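Local atomic coordinates of GCN5-related N-acetyltransferase (Brucella melitensis biovar Abortus 2308, PDB entry 3TCV), a protein that probably transfers an acetyl group from acetyl-CoA to an amine, perhaps the N-terminal serine or alanine of protein substrates. Residues B[52-57]-B[102-107]; B[115-120]-B[162-167]; B[150-155]-B[214-219]. One frame throughout, in Å; residues are numbered along the deposited sequence.

The three contacts are spread through one GNAT-type chain built around a mixed beta sheet. Contact 1 sets helix 51-61 against strand 99-105 and closes before contact 2 begins. Contact 2 joins strands 110-121 and 163-169, between which strand 126-134 lies, and contact 3 packs helix 142-158 against helix 213-224. The segments of contacts 2 and 3 alternate along the chain. Centres of contacts 1 and 2 are about 22 Å apart, those of 2 and 3 about 14 Å. Phe-151 ties the latter two together by resting on Leu-117 and Tyr-164, while Val-103 touches Gln-115 between neighbouring strands. Contacts 1 and 2 thus reach the same sheet, and contact 3 joins it through helix 142-158.

Contact 1 of 3, residues B[52-57]-B[102-107]; sequences QKHGDE and AVIDKA
The imidazole ring of His-54 lies flat over the methyl group of Ala-102, whose CB sits 3.5 Å from the ring centroid and only 6° off the ring normal. This is a CH-pi contact over the middle of the ring: CB is 3.6 Å from His-54 CG and 3.8 Å from His-54 NE2, so no single ring atom takes the methyl alone. A chi1 of -54° sets CG beside the backbone N of His-54 and anti to its carbonyl carbon, turning the ring from helix 51-61 down to the strand. The other face is backed from its own helix by Lys-53, with CB 4.1 Å above the ring plane. Ile-104, two residues along strand 99-105, adds its CD1 at 4.1 Å from His-54 NE2, coming in obliquely, its side chain about perpendicular to that of His-54. Within 52-57 and 102-107 the nearest CA atoms, those of His-54 and Ala-102, are 7.0 Å apart. This is helix-on-sheet packing in the GNAT fold, where the helix following strand 44-48 rests on one face of the sheet. Leu-49 and Val-111 also touch the histidine side chain.

Both ring nitrogens have partners elsewhere: ND1 accepts from the backbone N of Asn-50, and NE2 bonds to OE1 of Glu-47. Ala-102 is itself joined to Glu-47 by backbone hydrogen bonding, so a single residue of strand 44-48 serves both halves of the contact. The chemistry implies a division of labour: the two nitrogens fix the rotation of a buried ring through bonds at its rim, while its faces remain for aliphatic carbon, allowing a polar side chain to pack as an apolar one does.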
ATOM      1  N   GLN B  52      16.516 -27.133  -2.237  1.00 29.11           N
ATOM      2  CA  GLN B  52      17.012 -28.507  -2.083  1.00 29.91           C
ATOM      3  C   GLN B  52      16.392 -29.187  -0.863  1.00 30.13           C
ATOM      4  O   GLN B  52      15.983 -30.337  -0.937  1.00 29.10           O
ATOM      5  CB  GLN B  52      18.554 -28.529  -2.003  1.00 30.91           C
ATOM      6  N   LYS B  53      16.280 -28.461   0.246  1.00 30.41           N
ATOM      7  CA  LYS B  53      15.722 -29.044   1.459  1.00 31.14           C
ATOM      8  C   LYS B  53      14.200 -29.238   1.398  1.00 29.16           C
ATOM      9  O   LYS B  53      13.683 -30.266   1.828  1.00 28.99           O
ATOM     10  CB  LYS B  53      16.090 -28.208   2.675  1.00 33.08           C
ATOM     11  CG  LYS B  53      15.780 -28.911   3.986  1.00 35.70           C
ATOM     12  CD  LYS B  53      16.403 -28.204   5.177  1.00 38.81           C
ATOM     13  CE  LYS B  53      16.048 -28.910   6.481  1.00 40.97           C
ATOM     14  NZ  LYS B  53      16.797 -28.299   7.612  1.00 42.17           N
ATOM     15  N   HIS B  54      13.489 -28.244   0.871  1.00 26.34           N
ATOM     16  CA  HIS B  54      12.024 -28.213   0.968  1.00 24.75           C
ATOM     17  C   HIS B  54      11.287 -28.500  -0.306  1.00 24.20           C
ATOM     18  O   HIS B  54      10.077 -28.721  -0.265  1.00 24.48           O
ATOM     19  CB  HIS B  54      11.571 -26.844   1.498  1.00 23.57           C
ATOM     20  CG  HIS B  54      12.208 -26.452   2.788  1.00 23.26           C
ATOM     21  ND1 HIS B  54      12.887 -25.297   2.943  1.00 23.41           N
ATOM     22  CD2 HIS B  54      12.259 -27.102   4.018  1.00 23.83           C
ATOM     23  CE1 HIS B  54      13.340 -25.208   4.205  1.00 22.84           C
ATOM     24  NE2 HIS B  54      12.956 -26.308   4.867  1.00 23.74           N
ATOM     25  N   GLY B  55      11.982 -28.527  -1.438  1.00 24.29           N
ATOM     26  CA  GLY B  55      11.330 -28.588  -2.742  1.00 23.68           C
ATOM     27  C   GLY B  55      10.394 -29.754  -2.954  1.00 23.40           C
ATOM     28  O   GLY B  55       9.258 -29.577  -3.398  1.00 22.33           O
ATOM     29  N   ASP B  56      10.870 -30.966  -2.664  1.00 23.97           N
ATOM     30  CA  ASP B  56      10.054 -32.149  -2.906  1.00 23.63           C
ATOM     31  C   ASP B  56       8.795 -32.185  -2.054  1.00 22.98           C
ATOM     32  O   ASP B  56       7.697 -32.429  -2.573  1.00 22.22           O
ATOM     33  CB  ASP B  56      10.871 -33.423  -2.717  1.00 25.13           C
ATOM     34  CG  ASP B  56      11.983 -33.565  -3.765  1.00 25.93           C
ATOM     35  OD1 ASP B  56      12.010 -32.792  -4.764  1.00 26.14           O
ATOM     36  OD2 ASP B  56      12.838 -34.449  -3.588  1.00 25.95           O
ATOM     37  N   GLU B  57       8.943 -31.938  -0.754  1.00 22.54           N
ATOM     38  CA  GLU B  57       7.809 -31.999   0.146  1.00 22.47           C
ATOM     39  C   GLU B  57       6.869 -30.816  -0.079  1.00 21.05           C
ATOM     40  O   GLU B  57       5.667 -30.970   0.052  1.00 21.09           O
ATOM     41  CB  GLU B  57       8.249 -32.099   1.617  1.00 23.62           C
ATOM     42  CG  GLU B  57       8.926 -33.421   1.949  1.00 25.47           C
ATOM     43  CD  GLU B  57       9.384 -33.541   3.396  1.00 26.85           C
ATOM     44  OE1 GLU B  57       9.094 -32.660   4.231  1.00 26.05           O
ATOM     45  OE2 GLU B  57      10.066 -34.549   3.714  1.00 30.42           O
ATOM     46  N   ALA B 102       9.432 -22.138   4.755  1.00 19.69           N
ATOM     47  CA  ALA B 102       8.681 -23.382   4.721  1.00 20.27           C
ATOM     48  C   ALA B 102       8.030 -23.556   6.070  1.00 20.84           C
ATOM     49  O   ALA B 102       8.652 -23.259   7.114  1.00 21.44           O
ATOM     50  CB  ALA B 102       9.585 -24.568   4.417  1.00 21.11           C
ATOM     51  N   VAL B 103       6.803 -24.073   6.059  1.00 20.74           N
ATOM     52  CA  VAL B 103       6.048 -24.340   7.277  1.00 21.15           C
ATOM     53  C   VAL B 103       6.022 -25.859   7.437  1.00 22.07           C
ATOM     54  O   VAL B 103       5.400 -26.570   6.632  1.00 21.89           O
ATOM     55  CB  VAL B 103       4.602 -23.792   7.206  1.00 20.64           C
ATOM     56  CG1 VAL B 103       3.875 -24.004   8.528  1.00 20.30           C
ATOM     57  CG2 VAL B 103       4.601 -22.312   6.829  1.00 19.89           C
ATOM     58  N   ILE B 104       6.718 -26.343   8.464  1.00 23.10           N
ATOM     59  CA  ILE B 104       6.882 -27.778   8.702  1.00 24.38           C
ATOM     60  C   ILE B 104       5.950 -28.271   9.807  1.00 24.46           C
ATOM     61  O   ILE B 104       5.989 -27.793  10.924  1.00 25.08           O
ATOM     62  CB  ILE B 104       8.344 -28.124   9.060  1.00 25.90           C
ATOM     63  CG1 ILE B 104       9.265 -27.898   7.847  1.00 26.95           C
ATOM     64  CG2 ILE B 104       8.464 -29.585   9.470  1.00 25.94           C
ATOM     65  CD1 ILE B 104      10.366 -26.879   8.038  1.00 28.39           C
ATOM     66  N   ASP B 105       5.110 -29.234   9.485  1.00 25.30           N
ATOM     67  CA  ASP B 105       4.225 -29.837  10.470  1.00 26.11           C
ATOM     68  C   ASP B 105       5.050 -30.788  11.330  1.00 27.44           C
ATOM     69  O   ASP B 105       5.591 -31.782  10.822  1.00 27.48           O
ATOM     70  CB  ASP B 105       3.109 -30.609   9.764  1.00 26.66           C
ATOM     71  CG  ASP B 105       2.250 -31.418  10.721  1.00 27.41           C
ATOM     72  OD1 ASP B 105       1.651 -30.812  11.640  1.00 28.32           O
ATOM     73  OD2 ASP B 105       2.166 -32.654  10.534  1.00 28.16           O
ATOM     74  N   LYS B 106       5.151 -30.484  12.621  1.00 28.08           N
ATOM     75  CA  LYS B 106       6.068 -31.233  13.485  1.00 30.18           C
ATOM     76  C   LYS B 106       5.606 -32.661  13.696  1.00 30.33           C
ATOM     77  O   LYS B 106       6.434 -33.564  13.754  1.00 31.46           O
ATOM     78  CB  LYS B 106       6.277 -30.540  14.821  1.00 31.44           C
ATOM     79  CG  LYS B 106       7.216 -29.346  14.715  1.00 32.37           C
ATOM     80  CD  LYS B 106       7.402 -28.633  16.041  1.00 32.80           C
ATOM     81  CE  LYS B 106       7.992 -29.561  17.087  1.00 33.02           C
ATOM     82  NZ  LYS B 106       8.473 -28.799  18.256  1.00 33.32           N
ATOM     83  N   ALA B 107       4.292 -32.866  13.778  1.00 30.46           N
ATOM     84  CA  ALA B 107       3.739 -34.207  14.005  1.00 31.08           C
ATOM     85  C   ALA B 107       4.194 -35.197  12.932  1.00 31.10           C
ATOM     86  O   ALA B 107       4.567 -36.323  13.252  1.00 32.64           O
ATOM     87  CB  ALA B 107       2.213 -34.153  14.074  1.00 30.77           C
TER

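Contact 2 of 3, residues B[115-120]-B[162-167]; sequences QALMRI and RRYEWE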
ATOM      1  N   GLN B 115       4.941 -19.539   3.753  1.00 16.48           N
ATOM      2  CA  GLN B 115       4.443 -18.193   4.063  1.00 16.35           C
ATOM      3  C   GLN B 115       5.616 -17.221   4.028  1.00 16.75           C
ATOM      4  O   GLN B 115       6.759 -17.656   3.996  1.00 17.10           O
ATOM      5  CB  GLN B 115       3.777 -18.172   5.453  1.00 16.48           C
ATOM      6  CG  GLN B 115       4.686 -18.542   6.615  1.00 16.90           C
ATOM      7  CD  GLN B 115       3.957 -18.665   7.952  1.00 17.15           C
ATOM      8  OE1 GLN B 115       2.897 -19.274   8.028  1.00 17.44           O
ATOM      9  NE2 GLN B 115       4.548 -18.118   9.022  1.00 17.01           N
ATOM     10  N   ALA B 116       5.340 -15.921   4.060  1.00 16.28           N
ATOM     11  CA  ALA B 116       6.406 -14.936   3.944  1.00 16.51           C
ATOM     12  C   ALA B 116       6.135 -13.683   4.737  1.00 16.61           C
ATOM     13  O   ALA B 116       4.971 -13.309   4.963  1.00 15.64           O
ATOM     14  CB  ALA B 116       6.627 -14.589   2.464  1.00 16.75           C
ATOM     15  N   LEU B 117       7.219 -13.060   5.182  1.00 17.14           N
ATOM     16  CA  LEU B 117       7.229 -11.669   5.619  1.00 17.20           C
ATOM     17  C   LEU B 117       7.532 -10.845   4.382  1.00 17.60           C
ATOM     18  O   LEU B 117       8.469 -11.173   3.625  1.00 18.73           O
ATOM     19  CB  LEU B 117       8.280 -11.442   6.711  1.00 17.63           C
ATOM     20  CG  LEU B 117       7.987 -12.143   8.054  1.00 17.74           C
ATOM     21  CD1 LEU B 117       9.195 -12.044   8.978  1.00 18.58           C
ATOM     22  CD2 LEU B 117       6.723 -11.566   8.720  1.00 17.47           C
ATOM     23  N   MET B 118       6.721  -9.827   4.128  1.00 17.33           N
ATOM     24  CA  MET B 118       6.801  -9.100   2.864  1.00 17.78           C
ATOM     25  C   MET B 118       6.394  -7.653   3.016  1.00 18.00           C
ATOM     26  O   MET B 118       5.896  -7.255   4.049  1.00 16.93           O
ATOM     27  CB  MET B 118       5.927  -9.784   1.800  1.00 18.03           C
ATOM     28  CG  MET B 118       4.445  -9.855   2.128  1.00 18.08           C
ATOM     29  SD  MET B 118       3.563 -10.917   0.948  1.00 18.41           S
ATOM     30  CE  MET B 118       3.362  -9.719  -0.368  1.00 18.08           C
ATOM     31  N   ARG B 119       6.582  -6.884   1.955  1.00 18.99           N
ATOM     32  CA  ARG B 119       6.358  -5.444   1.974  1.00 19.84           C
ATOM     33  C   ARG B 119       7.005  -4.857   3.219  1.00 19.70           C
ATOM     34  O   ARG B 119       6.393  -4.122   4.003  1.00 19.09           O
ATOM     35  CB  ARG B 119       4.871  -5.138   1.836  1.00 20.97           C
ATOM     36  CG  ARG B 119       4.347  -5.640   0.474  1.00 22.77           C
ATOM     37  CD  ARG B 119       2.871  -5.398   0.235  1.00 23.93           C
ATOM     38  NE  ARG B 119       2.582  -4.022   0.516  1.00 24.83           N
ATOM     39  CZ  ARG B 119       2.123  -3.565   1.683  1.00 25.92           C
ATOM     40  NH1 ARG B 119       1.824  -4.403   2.666  1.00 25.39           N
ATOM     41  NH2 ARG B 119       1.957  -2.252   1.852  1.00 28.13           N
ATOM     42  N   ILE B 120       8.287  -5.193   3.349  1.00 19.14           N
ATOM     43  CA  ILE B 120       9.082  -4.902   4.520  1.00 19.03           C
ATOM     44  C   ILE B 120       9.465  -3.404   4.515  1.00 19.60           C
ATOM     45  O   ILE B 120      10.011  -2.890   3.520  1.00 19.13           O
ATOM     46  CB  ILE B 120      10.335  -5.818   4.560  1.00 19.54           C
ATOM     47  CG1 ILE B 120       9.943  -7.314   4.531  1.00 19.17           C
ATOM     48  CG2 ILE B 120      11.166  -5.522   5.807  1.00 19.44           C
ATOM     49  CD1 ILE B 120      11.076  -8.258   4.125  1.00 19.62           C
ATOM     50  N   ARG B 162       5.842  -1.631  14.475  1.00 17.33           N
ATOM     51  CA  ARG B 162       4.707  -0.847  14.962  1.00 16.91           C
ATOM     52  C   ARG B 162       3.375  -1.338  14.387  1.00 15.94           C
ATOM     53  O   ARG B 162       2.326  -1.040  14.920  1.00 15.29           O
ATOM     54  CB  ARG B 162       4.815   0.622  14.496  1.00 17.77           C
ATOM     55  CG  ARG B 162       6.049   1.381  14.874  1.00 18.98           C
ATOM     56  CD  ARG B 162       5.869   2.852  14.541  1.00 18.92           C
ATOM     57  NE  ARG B 162       4.873   3.471  15.415  1.00 18.91           N
ATOM     58  CZ  ARG B 162       3.930   4.337  15.030  1.00 18.93           C
ATOM     59  NH1 ARG B 162       3.798   4.709  13.752  1.00 18.54           N
ATOM     60  NH2 ARG B 162       3.085   4.806  15.923  1.00 18.53           N
ATOM     61  N   ARG B 163       3.436  -1.985  13.225  1.00 15.34           N
ATOM     62  CA  ARG B 163       2.246  -2.298  12.422  1.00 14.61           C
ATOM     63  C   ARG B 163       2.497  -3.572  11.627  1.00 14.47           C
ATOM     64  O   ARG B 163       3.527  -3.698  10.903  1.00 14.19           O
ATOM     65  CB  ARG B 163       1.952  -1.111  11.479  1.00 14.41           C
ATOM     66  CG  ARG B 163       0.891  -1.333  10.401  1.00 14.18           C
ATOM     67  CD  ARG B 163       0.771  -0.159   9.426  1.00 14.21           C
ATOM     68  NE  ARG B 163      -0.118  -0.532   8.317  1.00 13.99           N
ATOM     69  CZ  ARG B 163      -1.442  -0.623   8.389  1.00 13.84           C
ATOM     70  NH1 ARG B 163      -2.090  -0.213   9.450  1.00 13.85           N
ATOM     71  NH2 ARG B 163      -2.141  -1.046   7.346  1.00 13.98           N
ATOM     72  N   TYR B 164       1.572  -4.526  11.766  1.00 14.41           N
ATOM     73  CA  TYR B 164       1.679  -5.865  11.162  1.00 14.32           C
ATOM     74  C   TYR B 164       0.421  -6.092  10.327  1.00 14.21           C
ATOM     75  O   TYR B 164      -0.701  -5.978  10.829  1.00 13.95           O
ATOM     76  CB  TYR B 164       1.794  -6.870  12.297  1.00 14.56           C
ATOM     77  CG  TYR B 164       1.945  -8.326  11.938  1.00 14.87           C
ATOM     78  CD1 TYR B 164       2.956  -8.768  11.102  1.00 15.35           C
ATOM     79  CD2 TYR B 164       1.093  -9.274  12.484  1.00 15.10           C
ATOM     80  CE1 TYR B 164       3.095 -10.120  10.836  1.00 15.77           C
ATOM     81  CE2 TYR B 164       1.228 -10.626  12.227  1.00 15.31           C
ATOM     82  CZ  TYR B 164       2.238 -11.041  11.392  1.00 15.38           C
ATOM     83  OH  TYR B 164       2.390 -12.384  11.126  1.00 16.15           O
ATOM     84  N   GLU B 165       0.610  -6.299   9.026  1.00 14.18           N
ATOM     85  CA  GLU B 165      -0.498  -6.246   8.092  1.00 14.38           C
ATOM     86  C   GLU B 165      -0.919  -7.599   7.555  1.00 14.09           C
ATOM     87  O   GLU B 165      -0.082  -8.506   7.369  1.00 14.33           O
ATOM     88  CB  GLU B 165      -0.130  -5.374   6.879  1.00 14.96           C
ATOM     89  CG  GLU B 165       0.194  -3.928   7.178  1.00 15.24           C
ATOM     90  CD  GLU B 165       0.800  -3.181   6.013  1.00 15.73           C
ATOM     91  OE1 GLU B 165       0.494  -1.987   5.919  1.00 15.83           O
ATOM     92  OE2 GLU B 165       1.611  -3.762   5.224  1.00 16.28           O
ATOM     93  N   TRP B 166      -2.203  -7.675   7.213  1.00 14.21           N
ATOM     94  CA  TRP B 166      -2.815  -8.777   6.461  1.00 14.60           C
ATOM     95  C   TRP B 166      -3.617  -8.169   5.331  1.00 14.70           C
ATOM     96  O   TRP B 166      -4.347  -7.216   5.531  1.00 14.54           O
ATOM     97  CB  TRP B 166      -3.732  -9.555   7.382  1.00 14.62           C
ATOM     98  CG  TRP B 166      -4.400 -10.775   6.801  1.00 14.64           C
ATOM     99  CD1 TRP B 166      -5.444 -10.838   5.887  1.00 14.55           C
ATOM    100  CD2 TRP B 166      -4.144 -12.169   7.188  1.00 14.68           C
ATOM    101  NE1 TRP B 166      -5.807 -12.158   5.651  1.00 14.72           N
ATOM    102  CE2 TRP B 166      -5.045 -12.993   6.393  1.00 14.58           C
ATOM    103  CE3 TRP B 166      -3.232 -12.799   8.037  1.00 14.51           C
ATOM    104  CZ2 TRP B 166      -5.047 -14.391   6.495  1.00 14.69           C
ATOM    105  CZ3 TRP B 166      -3.250 -14.194   8.122  1.00 14.54           C
ATOM    106  CH2 TRP B 166      -4.138 -14.967   7.374  1.00 14.62           C
ATOM    107  N   GLU B 167      -3.442  -8.668   4.110  1.00 14.84           N
ATOM    108  CA  GLU B 167      -4.284  -8.237   2.984  1.00 15.71           C
ATOM    109  C   GLU B 167      -4.685  -9.473   2.199  1.00 15.89           C
ATOM    110  O   GLU B 167      -3.909 -10.457   2.087  1.00 17.20           O
ATOM    111  CB  GLU B 167      -3.581  -7.214   2.066  1.00 16.03           C
ATOM    112  CG  GLU B 167      -2.139  -7.555   1.711  1.00 16.51           C
ATOM    113  CD  GLU B 167      -1.642  -7.005   0.385  1.00 16.83           C
ATOM    114  OE1 GLU B 167      -0.393  -6.842   0.269  1.00 17.65           O
ATOM    115  OE2 GLU B 167      -2.445  -6.774  -0.550  1.00 16.49           O
TER
HETATM  116  O   HOH W   1       1.401  -0.347   3.923  1.00 25.18           O
HETATM  117  O   HOH W   2       4.239  -2.849   4.758  1.00 26.58           O
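This contact is a side-chain salt bridge, Arg-119 to Glu-165, spanning strand 126-134 of the GNAT sheet to join strands 110-121 and 163-169. Their touching parts run 74° apart, and the CA atoms of Arg-119 and Glu-165 are 9.2 Å apart, so long side chains make the link. The chain turns a corner at Arg-119, whose side chain bends at chi3 (50°) to bring NH1 within 2.6 Å of Glu-165 OE2. That oxygen is met from above the carboxylate plane, although the two planes are 20° apart. Glu-128 of the intervening strand also pairs with NH1.

Arg-163 grips the other oxygen side-on, placing NE and NH2 both on OE1 of Glu-165; its NH2 also pairs with Glu-187, while Arg-163 NH1 bonds to the backbone O of Arg-191 of the second subunit, so the network reaches the dimer interface. Glu-167 OE1 lies 3.6 Å from Arg-119 CD, well out of the guanidinium plane, while Glu-167 OE2 pairs with Arg-201. Leu-117 CD2 meets the edge of the Tyr-164 ring. Two waters add to the network: one links Arg-119 NH2 to Glu-165 OE1, and the other donates to Arg-119 O at 2.6 Å and to Glu-165 OE2.

Contact 3 of 3, residues B[150-155]-B[214-219]; sequences LFMQYV and PALKQA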
ATOM      1  N   LEU B 150       4.119 -17.333  15.371  1.00 18.84           N
ATOM      2  CA  LEU B 150       5.570 -17.216  15.404  1.00 18.99           C
ATOM      3  C   LEU B 150       6.093 -15.991  14.630  1.00 18.98           C
ATOM      4  O   LEU B 150       7.030 -15.339  15.067  1.00 19.79           O
ATOM      5  CB  LEU B 150       6.230 -18.502  14.922  1.00 19.34           C
ATOM      6  CG  LEU B 150       6.126 -19.723  15.846  1.00 20.03           C
ATOM      7  CD1 LEU B 150       6.567 -20.967  15.080  1.00 19.89           C
ATOM      8  CD2 LEU B 150       6.904 -19.542  17.157  1.00 20.79           C
ATOM      9  N   PHE B 151       5.489 -15.673  13.484  1.00 18.35           N
ATOM     10  CA  PHE B 151       5.829 -14.455  12.775  1.00 18.16           C
ATOM     11  C   PHE B 151       5.441 -13.212  13.584  1.00 18.30           C
ATOM     12  O   PHE B 151       6.223 -12.261  13.679  1.00 18.54           O
ATOM     13  CB  PHE B 151       5.102 -14.400  11.427  1.00 17.70           C
ATOM     14  CG  PHE B 151       5.871 -14.963  10.249  1.00 17.73           C
ATOM     15  CD1 PHE B 151       7.045 -15.707  10.392  1.00 18.22           C
ATOM     16  CD2 PHE B 151       5.360 -14.780   8.955  1.00 17.48           C
ATOM     17  CE1 PHE B 151       7.705 -16.195   9.265  1.00 18.39           C
ATOM     18  CE2 PHE B 151       6.016 -15.275   7.838  1.00 17.69           C
ATOM     19  CZ  PHE B 151       7.188 -15.990   8.005  1.00 18.06           C
ATOM     20  N   MET B 152       4.233 -13.217  14.153  1.00 18.39           N
ATOM     21  CA  MET B 152       3.727 -12.041  14.856  1.00 18.73           C
ATOM     22  C   MET B 152       4.617 -11.733  16.061  1.00 18.91           C
ATOM     23  O   MET B 152       4.990 -10.577  16.333  1.00 18.29           O
ATOM     24  CB  MET B 152       2.286 -12.244  15.298  1.00 19.36           C
ATOM     25  CG  MET B 152       1.634 -10.939  15.742  1.00 19.66           C
ATOM     26  SD  MET B 152      -0.158 -10.949  15.608  1.00 22.25           S
ATOM     27  CE  MET B 152      -0.558 -12.134  16.843  1.00 19.12           C
ATOM     28  N   GLN B 153       4.979 -12.795  16.767  1.00 18.91           N
ATOM     29  CA  GLN B 153       5.853 -12.675  17.931  1.00 19.63           C
ATOM     30  C   GLN B 153       7.222 -12.099  17.564  1.00 19.76           C
ATOM     31  O   GLN B 153       7.762 -11.244  18.270  1.00 19.60           O
ATOM     32  CB  GLN B 153       6.049 -14.047  18.546  1.00 20.09           C
ATOM     33  CG  GLN B 153       6.800 -14.004  19.857  1.00 20.89           C
ATOM     34  CD  GLN B 153       6.729 -15.317  20.581  1.00 21.93           C
ATOM     35  OE1 GLN B 153       6.235 -15.386  21.718  1.00 23.04           O
ATOM     36  NE2 GLN B 153       7.187 -16.371  19.929  1.00 21.89           N
ATOM     37  N   TYR B 154       7.776 -12.589  16.459  1.00 20.22           N
ATOM     38  CA  TYR B 154       9.092 -12.154  15.985  1.00 20.67           C
ATOM     39  C   TYR B 154       9.071 -10.678  15.609  1.00 20.46           C
ATOM     40  O   TYR B 154       9.955  -9.908  16.008  1.00 20.64           O
ATOM     41  CB  TYR B 154       9.488 -13.006  14.800  1.00 20.93           C
ATOM     42  CG  TYR B 154      10.772 -12.610  14.122  1.00 21.83           C
ATOM     43  CD1 TYR B 154      11.986 -12.582  14.817  1.00 22.62           C
ATOM     44  CD2 TYR B 154      10.782 -12.301  12.756  1.00 22.19           C
ATOM     45  CE1 TYR B 154      13.177 -12.242  14.162  1.00 22.95           C
ATOM     46  CE2 TYR B 154      11.952 -11.959  12.105  1.00 22.36           C
ATOM     47  CZ  TYR B 154      13.143 -11.932  12.805  1.00 22.76           C
ATOM     48  OH  TYR B 154      14.277 -11.585  12.102  1.00 23.42           O
ATOM     49  N   VAL B 155       8.024 -10.311  14.879  1.00 19.14           N
ATOM     50  CA  VAL B 155       7.823  -8.960  14.386  1.00 19.44           C
ATOM     51  C   VAL B 155       7.729  -7.952  15.543  1.00 19.15           C
ATOM     52  O   VAL B 155       8.344  -6.884  15.481  1.00 19.29           O
ATOM     53  CB  VAL B 155       6.599  -8.940  13.431  1.00 19.04           C
ATOM     54  CG1 VAL B 155       6.003  -7.559  13.273  1.00 18.74           C
ATOM     55  CG2 VAL B 155       7.000  -9.587  12.085  1.00 18.72           C
ATOM     56  N   PRO B 214       0.207  -7.110  22.973  1.00 18.33           N
ATOM     57  CA  PRO B 214       0.327  -7.853  24.250  1.00 18.29           C
ATOM     58  C   PRO B 214      -0.916  -8.673  24.641  1.00 18.61           C
ATOM     59  O   PRO B 214      -0.785  -9.810  25.113  1.00 18.99           O
ATOM     60  CB  PRO B 214       0.658  -6.757  25.265  1.00 18.61           C
ATOM     61  CG  PRO B 214       1.319  -5.690  24.474  1.00 18.47           C
ATOM     62  CD  PRO B 214       0.556  -5.696  23.146  1.00 18.29           C
ATOM     63  N   ALA B 215      -2.110  -8.137  24.412  1.00 18.76           N
ATOM     64  CA  ALA B 215      -3.338  -8.877  24.722  1.00 18.74           C
ATOM     65  C   ALA B 215      -3.510 -10.048  23.761  1.00 18.90           C
ATOM     66  O   ALA B 215      -3.948 -11.133  24.161  1.00 19.36           O
ATOM     67  CB  ALA B 215      -4.555  -7.959  24.695  1.00 18.61           C
ATOM     68  N   LEU B 216      -3.156  -9.844  22.495  1.00 18.62           N
ATOM     69  CA  LEU B 216      -3.191 -10.944  21.552  1.00 19.36           C
ATOM     70  C   LEU B 216      -2.247 -12.066  21.955  1.00 19.15           C
ATOM     71  O   LEU B 216      -2.637 -13.234  21.930  1.00 18.77           O
ATOM     72  CB  LEU B 216      -2.883 -10.460  20.139  1.00 19.73           C
ATOM     73  CG  LEU B 216      -4.059  -9.760  19.500  1.00 20.26           C
ATOM     74  CD1 LEU B 216      -3.579  -9.182  18.164  1.00 20.51           C
ATOM     75  CD2 LEU B 216      -5.253 -10.712  19.296  1.00 20.26           C
ATOM     76  N   LYS B 217      -1.020 -11.712  22.316  1.00 19.26           N
ATOM     77  CA  LYS B 217      -0.034 -12.708  22.712  1.00 19.90           C
ATOM     78  C   LYS B 217      -0.603 -13.628  23.803  1.00 20.23           C
ATOM     79  O   LYS B 217      -0.513 -14.854  23.676  1.00 21.09           O
ATOM     80  CB  LYS B 217       1.270 -12.043  23.181  1.00 19.89           C
ATOM     81  CG  LYS B 217       2.351 -13.020  23.610  1.00 20.47           C
ATOM     82  CD  LYS B 217       3.631 -12.320  24.060  1.00 20.81           C
ATOM     83  CE  LYS B 217       4.763 -13.323  24.252  1.00 21.67           C
ATOM     84  NZ  LYS B 217       6.013 -12.647  24.710  1.00 22.06           N
ATOM     85  N   GLN B 218      -1.214 -13.043  24.836  1.00 26.85           N
ATOM     86  CA  GLN B 218      -1.793 -13.822  25.947  1.00 27.57           C
ATOM     87  C   GLN B 218      -2.877 -14.792  25.457  1.00 25.33           C
ATOM     88  O   GLN B 218      -2.932 -15.935  25.896  1.00 24.79           O
ATOM     89  CB  GLN B 218      -2.350 -12.904  27.059  1.00 30.09           C
ATOM     90  CG  GLN B 218      -1.285 -12.019  27.701  1.00 33.57           C
ATOM     91  CD  GLN B 218      -1.686 -11.405  29.036  1.00 37.14           C
ATOM     92  OE1 GLN B 218      -2.842 -11.027  29.254  1.00 39.08           O
ATOM     93  NE2 GLN B 218      -0.715 -11.300  29.945  1.00 40.23           N
ATOM     94  N   ALA B 219      -3.717 -14.336  24.524  1.00 23.32           N
ATOM     95  CA  ALA B 219      -4.838 -15.141  24.032  1.00 22.02           C
ATOM     96  C   ALA B 219      -4.349 -16.304  23.164  1.00 21.25           C
ATOM     97  O   ALA B 219      -4.893 -17.402  23.233  1.00 20.62           O
ATOM     98  CB  ALA B 219      -5.829 -14.263  23.265  1.00 21.29           C
TER
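With CG anti to the backbone N in both residues (chi1 -173° in Gln-153, 180° in Lys-217) and extended chains beyond, Gln-153 and Lys-217 reach across to each other and meet near their ends, crossing at a slant. Gln-153 OE1 lies against the last methylene, 3.6 Å from Lys-217 CE. The ammonium is farther, Lys-217 NZ standing 4.1 Å from Gln-153 OE1, and no hydrogen bond joins the two. The charge of Lys-217 is instead taken up by Asp-157, one turn after Gln-153 on the same helix, so the salt bridge still ties helix 213-224 to helix 142-158.

Helix 142-158 is the central helix of the GNAT fold, lying between strands 126-134 and 163-169 in sequence; in relatives its beginning generally faces the pyrophosphate of acetyl-CoA. Here its inner side rests on the sheet, Val-155 on Leu-117 and Tyr-164, and Phe-151 edge-to-face with Phe-101, while helix 213-224 packs on another side. Within 150-155 and 214-219 the nearest CA atoms, of Gln-153 and Lys-217, are 7.6 Å apart. The buried neighbour Met-152 carries the apolar part: its CE lies 4.4 Å from Leu-216 CB, and Trp-213 and Tyr-220 of the same helix also touch the methionine.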